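Local coordinates for uncharacterized protein (Pyrococcus abyssi, PDB 5IFF), which acts as a restriction DNA glycosylase, R.PabI, held here as a tetramer on nonspecific double-stranded DNA, at residues K43-D48 and P169-R174; L16-P21 and R174-N179. The protein carries 2 engineered substitutions. All blocks are in the same frame, centred on the assembly; numbering follows the deposited sequence.

Contact 1: K43-D48 and P169-R174. With nucleotides of chain C.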
loop_
_atom_site.group_PDB
_atom_site.type_symbol
_atom_site.label_atom_id
_atom_site.label_comp_id
_atom_site.label_asym_id
_atom_site.label_seq_id
_atom_site.Cartn_x
_atom_site.Cartn_y
_atom_site.Cartn_z
ATOM N N LYS A 43 20.153 7.091 15.372
ATOM C CA LYS A 43 21.286 6.553 14.620
ATOM C C LYS A 43 22.586 6.635 15.436
ATOM O O LYS A 43 23.531 5.907 15.182
ATOM C CB LYS A 43 21.462 7.290 13.292
ATOM C CG LYS A 43 20.687 6.654 12.164
ATOM C CD LYS A 43 20.546 7.573 10.985
ATOM C CE LYS A 43 19.486 7.004 9.998
ATOM N NZ LYS A 43 19.152 7.997 8.936
ATOM N N SER A 44 22.636 7.566 16.383
ATOM C CA SER A 44 23.799 7.709 17.275
ATOM C C SER A 44 23.535 7.012 18.612
ATOM O O SER A 44 22.569 7.319 19.303
ATOM C CB SER A 44 24.103 9.191 17.495
ATOM O OG SER A 44 24.757 9.379 18.724
ATOM N N PHE A 45 24.355 6.047 18.985
ATOM C CA PHE A 45 24.078 5.327 20.219
ATOM C C PHE A 45 25.065 5.723 21.310
ATOM O O PHE A 45 26.228 5.934 21.030
ATOM C CB PHE A 45 24.075 3.821 19.940
ATOM C CG PHE A 45 22.930 3.430 19.053
ATOM C CD1 PHE A 45 21.659 3.257 19.586
ATOM C CD2 PHE A 45 23.091 3.391 17.683
ATOM C CE1 PHE A 45 20.572 2.966 18.768
ATOM C CE2 PHE A 45 21.996 3.107 16.839
ATOM C CZ PHE A 45 20.746 2.900 17.392
ATOM N N PRO A 46 24.568 5.848 22.552
ATOM C CA PRO A 46 25.324 6.315 23.718
ATOM C C PRO A 46 26.305 5.238 24.213
ATOM O O PRO A 46 26.294 4.106 23.705
ATOM C CB PRO A 46 24.227 6.584 24.745
ATOM C CG PRO A 46 23.192 5.504 24.407
ATOM C CD PRO A 46 23.177 5.488 22.905
ATOM N N SER A 47 27.124 5.577 25.190
ATOM C CA SER A 47 28.100 4.616 25.702
ATOM C C SER A 47 28.062 4.487 27.237
ATOM O O SER A 47 29.057 4.107 27.867
ATOM C CB SER A 47 29.491 5.019 25.238
ATOM O OG SER A 47 29.808 6.310 25.734
ATOM N N ASP A 48 26.906 4.780 27.823
ATOM C CA ASP A 48 26.695 4.714 29.259
ATOM C C ASP A 48 25.548 3.773 29.560
ATOM O O ASP A 48 25.175 2.998 28.696
ATOM C CB ASP A 48 26.397 6.094 29.807
ATOM C CG ASP A 48 25.346 6.820 28.983
ATOM O OD1 ASP A 48 24.450 6.135 28.410
ATOM O OD2 ASP A 48 25.440 8.061 28.900
ATOM N N PRO A 169 29.534 -4.792 14.683
ATOM C CA PRO A 169 30.543 -4.122 15.517
ATOM C C PRO A 169 29.869 -3.340 16.655
ATOM O O PRO A 169 28.812 -2.731 16.435
ATOM C CB PRO A 169 31.238 -3.171 14.540
ATOM C CG PRO A 169 30.925 -3.706 13.174
ATOM C CD PRO A 169 29.569 -4.322 13.288
ATOM N N SER A 170 30.472 -3.361 17.844
ATOM C CA SER A 170 29.964 -2.620 18.993
ATOM C C SER A 170 29.356 -1.256 18.631
ATOM O O SER A 170 29.948 -0.456 17.919
ATOM C CB SER A 170 31.081 -2.397 20.022
ATOM O OG SER A 170 30.699 -1.427 20.967
ATOM N N LEU A 171 28.136 -1.035 19.104
ATOM C CA LEU A 171 27.435 0.233 18.829
ATOM C C LEU A 171 27.705 1.309 19.892
ATOM O O LEU A 171 27.386 2.496 19.679
ATOM C CB LEU A 171 25.953 -0.025 18.724
ATOM C CG LEU A 171 25.597 -0.649 17.370
ATOM C CD1 LEU A 171 24.273 -1.266 17.481
ATOM C CD2 LEU A 171 25.650 0.468 16.313
ATOM N N ALA A 172 28.317 0.913 21.018
ATOM C CA ALA A 172 28.650 1.904 22.076
ATOM C C ALA A 172 29.338 3.163 21.567
ATOM O O ALA A 172 30.460 3.099 21.084
ATOM C CB ALA A 172 29.552 1.259 23.168
ATOM N N GLY A 173 28.677 4.318 21.692
ATOM C CA GLY A 173 29.263 5.575 21.293
ATOM C C GLY A 173 29.523 5.759 19.818
ATOM O O GLY A 173 30.400 6.516 19.435
ATOM N N ARG A 174 28.705 5.117 18.999
ATOM C CA ARG A 174 28.930 5.024 17.562
ATOM C C ARG A 174 27.680 5.535 16.825
ATOM O O ARG A 174 26.556 5.321 17.312
ATOM C CB ARG A 174 29.221 3.548 17.204
ATOM C CG ARG A 174 29.510 3.302 15.762
ATOM C CD ARG A 174 30.380 2.103 15.538
ATOM N NE ARG A 174 29.638 0.845 15.453
ATOM C CZ ARG A 174 28.868 0.503 14.428
ATOM N NH1 ARG A 174 28.705 1.353 13.409
ATOM N NH2 ARG A 174 28.253 -0.680 14.429
ATOM P P DA C 3 19.921 10.600 16.702
ATOM O OP1 DA C 3 20.383 10.202 18.043
ATOM O OP2 DA C 3 20.222 9.761 15.519
ATOM O "O5'" DA C 3 18.342 10.788 16.811
ATOM C "C5'" DA C 3 17.821 11.686 17.759
ATOM C "C4'" DA C 3 16.343 11.848 17.558
ATOM O "O4'" DA C 3 16.106 12.807 16.483
ATOM C "C3'" DA C 3 15.605 10.568 17.187
ATOM O "O3'" DA C 3 14.415 10.487 17.968
ATOM C "C2'" DA C 3 15.330 10.753 15.681
ATOM C "C1'" DA C 3 15.161 12.274 15.591
ATOM N N9 DA C 3 15.374 12.869 14.252
ATOM C C8 DA C 3 16.219 12.437 13.250
ATOM N N7 DA C 3 16.187 13.201 12.168
ATOM C C5 DA C 3 15.257 14.200 12.485
ATOM C C6 DA C 3 14.725 15.302 11.752
ATOM N N6 DA C 3 15.106 15.623 10.516
ATOM N N1 DA C 3 13.831 16.114 12.382
ATOM C C2 DA C 3 13.459 15.814 13.625
ATOM N N3 DA C 3 13.856 14.776 14.395
ATOM C C4 DA C 3 14.763 14.013 13.764
#
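Phe45 meets the 169-174 loop through its backbone and its ring at once. Its N donates to Arg174 O at 2.9 Å in a nearly straight bond (176°), and Arg174 N returns a weak one to Phe45 O. With CG anti to the carbonyl carbon (chi1 -67°), the ring runs alongside the Leu171 side chain in the same direction, and CD2 of Phe45 comes 4.1 Å from CD2 of Leu171. Leu164 packs on both, so large apolar residues suit this buried spot. Leu171 CD2 lies 3.4 Å above one face of the Arg174 guanidinium, displaced toward its rim. That group is fixed in its own loop: at its edge and in its plane, NE donates to Ser170 O at 2.8 Å and NH2 to Pro169 O at 2.9 Å, while a salt bridge joins NH2 to Glu180. Leu171 to Arg174 form a type II beta turn, whose third residue, Gly173, has the positive phi that glycine adopts readily. Gly173 N donates to Pro46 O at 3.1 Å from above the carbonyl plane, and having no side chain, Gly173 lets Ser47 CB come 3.7 Å from its N. At the start of 43-48, Lys43 N gives OP2 of DA3 of chain C a 2.7 Å bond, with a weak second one from Ser44 N. Main-chain amides thus grip the phosphate without reading a base, a chemistry consistent with sequence-independent DNA binding.

Contact 2: L16-P21 and R174-N179. With nucleotides of chain B.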
loop_
_atom_site.group_PDB
_atom_site.type_symbol
_atom_site.label_atom_id
_atom_site.label_comp_id
_atom_site.label_asym_id
_atom_site.label_seq_id
_atom_site.Cartn_x
_atom_site.Cartn_y
_atom_site.Cartn_z
ATOM N N LEU A 16 21.468 -8.264 10.709
ATOM C CA LEU A 16 20.246 -7.509 10.930
ATOM C C LEU A 16 20.436 -6.048 10.619
ATOM O O LEU A 16 21.440 -5.437 11.036
ATOM C CB LEU A 16 19.789 -7.662 12.387
ATOM C CG LEU A 16 19.435 -9.093 12.822
ATOM C CD1 LEU A 16 19.234 -9.095 14.290
ATOM C CD2 LEU A 16 18.146 -9.534 12.153
ATOM N N PRO A 17 19.476 -5.470 9.887
ATOM C CA PRO A 17 19.461 -4.032 9.621
ATOM C C PRO A 17 19.153 -3.270 10.886
ATOM O O PRO A 17 18.321 -3.670 11.721
ATOM C CB PRO A 17 18.326 -3.865 8.616
ATOM C CG PRO A 17 17.375 -4.976 8.976
ATOM C CD PRO A 17 18.249 -6.136 9.405
ATOM N N ILE A 18 19.854 -2.165 11.031
ATOM C CA ILE A 18 19.726 -1.316 12.196
ATOM C C ILE A 18 19.016 0.014 11.881
ATOM O O ILE A 18 18.711 0.799 12.796
ATOM C CB ILE A 18 21.158 -1.050 12.767
ATOM C CG1 ILE A 18 21.731 -2.368 13.194
ATOM C CG2 ILE A 18 21.146 -0.253 14.009
ATOM C CD1 ILE A 18 20.836 -3.023 14.179
ATOM N N THR A 19 18.845 0.325 10.606
ATOM C CA THR A 19 18.432 1.697 10.241
ATOM C C THR A 19 17.140 1.819 9.442
ATOM O O THR A 19 16.653 2.928 9.226
ATOM C CB THR A 19 19.503 2.427 9.383
ATOM O OG1 THR A 19 19.669 1.745 8.129
ATOM C CG2 THR A 19 20.841 2.522 10.123
ATOM N N ARG A 20 16.592 0.727 8.937
ATOM C CA ARG A 20 15.392 0.956 8.102
ATOM C C ARG A 20 14.220 0.335 8.801
ATOM O O ARG A 20 13.807 -0.726 8.416
ATOM C CB ARG A 20 15.552 0.362 6.702
ATOM C CG ARG A 20 16.702 0.934 5.897
ATOM C CD ARG A 20 16.195 1.797 4.768
ATOM N NE ARG A 20 16.903 1.531 3.518
ATOM C CZ ARG A 20 16.458 0.727 2.553
ATOM N NH1 ARG A 20 17.178 0.559 1.449
ATOM N NH2 ARG A 20 15.294 0.098 2.683
ATOM N N PRO A 21 13.699 0.997 9.847
ATOM C CA PRO A 21 12.812 0.223 10.716
ATOM C C PRO A 21 11.523 -0.182 9.970
ATOM O O PRO A 21 11.024 0.534 9.127
ATOM C CB PRO A 21 12.534 1.161 11.884
ATOM C CG PRO A 21 12.838 2.564 11.343
ATOM C CD PRO A 21 13.901 2.379 10.315
ATOM N N ARG A 174 28.705 5.117 18.999
ATOM C CA ARG A 174 28.930 5.024 17.562
ATOM C C ARG A 174 27.680 5.535 16.825
ATOM O O ARG A 174 26.556 5.321 17.312
ATOM C CB ARG A 174 29.221 3.548 17.204
ATOM C CG ARG A 174 29.510 3.302 15.762
ATOM C CD ARG A 174 30.380 2.103 15.538
ATOM N NE ARG A 174 29.638 0.845 15.453
ATOM C CZ ARG A 174 28.868 0.503 14.428
ATOM N NH1 ARG A 174 28.705 1.353 13.409
ATOM N NH2 ARG A 174 28.253 -0.680 14.429
ATOM N N VAL A 175 27.845 6.163 15.665
ATOM C CA VAL A 175 26.665 6.417 14.816
ATOM C C VAL A 175 26.494 5.397 13.653
ATOM O O VAL A 175 27.364 5.228 12.806
ATOM C CB VAL A 175 26.663 7.853 14.232
ATOM C CG1 VAL A 175 27.802 8.069 13.249
ATOM C CG2 VAL A 175 25.334 8.138 13.564
ATOM N N ALA A 176 25.362 4.709 13.636
ATOM C CA ALA A 176 25.067 3.718 12.581
ATOM C C ALA A 176 25.252 4.299 11.159
ATOM O O ALA A 176 24.807 5.396 10.868
ATOM C CB ALA A 176 23.669 3.186 12.750
ATOM N N ARG A 177 25.951 3.568 10.295
ATOM C CA ARG A 177 26.149 3.982 8.903
ATOM C C ARG A 177 24.824 3.868 8.132
ATOM O O ARG A 177 23.863 3.256 8.615
ATOM C CB ARG A 177 27.218 3.115 8.223
ATOM C CG ARG A 177 28.511 2.927 9.007
ATOM C CD ARG A 177 29.490 4.045 8.697
ATOM N NE ARG A 177 30.789 3.834 9.340
ATOM C CZ ARG A 177 31.915 4.453 8.992
ATOM N NH1 ARG A 177 31.919 5.329 7.994
ATOM N NH2 ARG A 177 33.040 4.183 9.638
ATOM N N ARG A 178 24.784 4.454 6.939
ATOM C CA ARG A 178 23.637 4.309 6.053
ATOM C C ARG A 178 23.424 2.834 5.708
ATOM O O ARG A 178 24.358 2.156 5.284
ATOM C CB ARG A 178 23.835 5.125 4.776
ATOM C CG ARG A 178 22.571 5.292 3.937
ATOM C CD ARG A 178 22.835 6.209 2.755
ATOM N NE ARG A 178 23.979 7.086 3.008
ATOM C CZ ARG A 178 23.909 8.253 3.645
ATOM N NH1 ARG A 178 22.746 8.693 4.108
ATOM N NH2 ARG A 178 25.005 8.981 3.828
ATOM N N ASN A 179 22.208 2.339 5.915
ATOM C CA ASN A 179 21.894 0.921 5.673
ATOM C C ASN A 179 22.797 -0.040 6.469
ATOM O O ASN A 179 23.114 -1.144 6.020
ATOM C CB ASN A 179 21.990 0.607 4.179
ATOM C CG ASN A 179 21.098 1.503 3.337
ATOM O OD1 ASN A 179 19.957 1.783 3.709
ATOM N ND2 ASN A 179 21.618 1.969 2.203
ATOM P P DC B 14 14.156 2.932 -0.458
ATOM O OP1 DC B 14 14.928 2.467 -1.612
ATOM O OP2 DC B 14 14.668 2.900 0.941
ATOM O "O5'" DC B 14 13.729 4.451 -0.659
ATOM C "C5'" DC B 14 12.965 4.823 -1.786
ATOM C "C4'" DC B 14 12.134 6.060 -1.478
ATOM O "O4'" DC B 14 11.204 5.761 -0.436
ATOM C "C3'" DC B 14 12.904 7.271 -0.950
ATOM O "O3'" DC B 14 13.208 8.148 -2.014
ATOM C "C2'" DC B 14 11.917 7.927 0.024
ATOM C "C1'" DC B 14 10.717 6.970 0.023
ATOM N N1 DC B 14 10.110 6.810 1.378
ATOM C C2 DC B 14 8.972 7.561 1.671
ATOM O O2 DC B 14 8.497 8.278 0.782
ATOM N N3 DC B 14 8.431 7.495 2.912
ATOM C C4 DC B 14 8.964 6.717 3.820
ATOM N N4 DC B 14 8.357 6.676 5.011
ATOM C C5 DC B 14 10.156 5.921 3.554
ATOM C C6 DC B 14 10.691 6.005 2.333
#
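The guanidinium of Arg20 has OP2 of DC14 of chain B over the centre of one face, with CZ 3.2 Å from that oxygen, while Asn179 OD1 stands at its edge. Because the phosphate oxygen lies above the plane, it meets the spread-out positive charge of the group rather than the line of an N-H. The edge is served by NE, which donates to Asn179 OD1 at 3.1 Å and 143°, the oxygen tilted 25° from the guanidinium plane. Amide and guanidinium planes stand 76° apart, and bends at chi2 and chi3 of Arg20 bring NE round to the amide. A long, charged arginine suits a place that must span from loop to phosphate, and a neutral amide can steady it without cancelling its charge. Behind this pair, Thr19 fills the space between the segments: CG2 packs 3.9 Å from Ala176 CB and 3.5 Å from Arg177 O, and OG1 lies 3.4 Å from Asn179 CA. A glycine in place of Thr19 would probably leave a gap beside Ala176 CB, and Asn179 CA without the hydroxyl packed against it. Small Ala176 lets the threonine approach, and Ile18 CG2 adds a looser apolar touch to Ala176 CB at 4.4 Å. These loops lie at one end of two neighbouring antiparallel strands, one leaving strand 11-17 and the other entering 181-186, where an arginine is presented to the DNA backbone.

Overall arrangement
Both contacts draw on the long loop that leads from strand 154-163 to strand 181-186: its earlier part packs on 43-48 in contact 1, its later part on 16-21 in contact 2, and Arg174 belongs to both segments. Their centres lie 11 Å apart, and they touch directly where Lys43 O comes 2.7 Å from Ala176 N, probably a hydrogen bond, with Val175 CG2 packed 3.3 Å from the same Lys43 O. Each contact has a phosphate of a different DNA chain beside it, C at contact 1 and B at contact 2, so the loop packs against two segments, each of which touches a DNA phosphate. Both lie away from the residues that bind adenine.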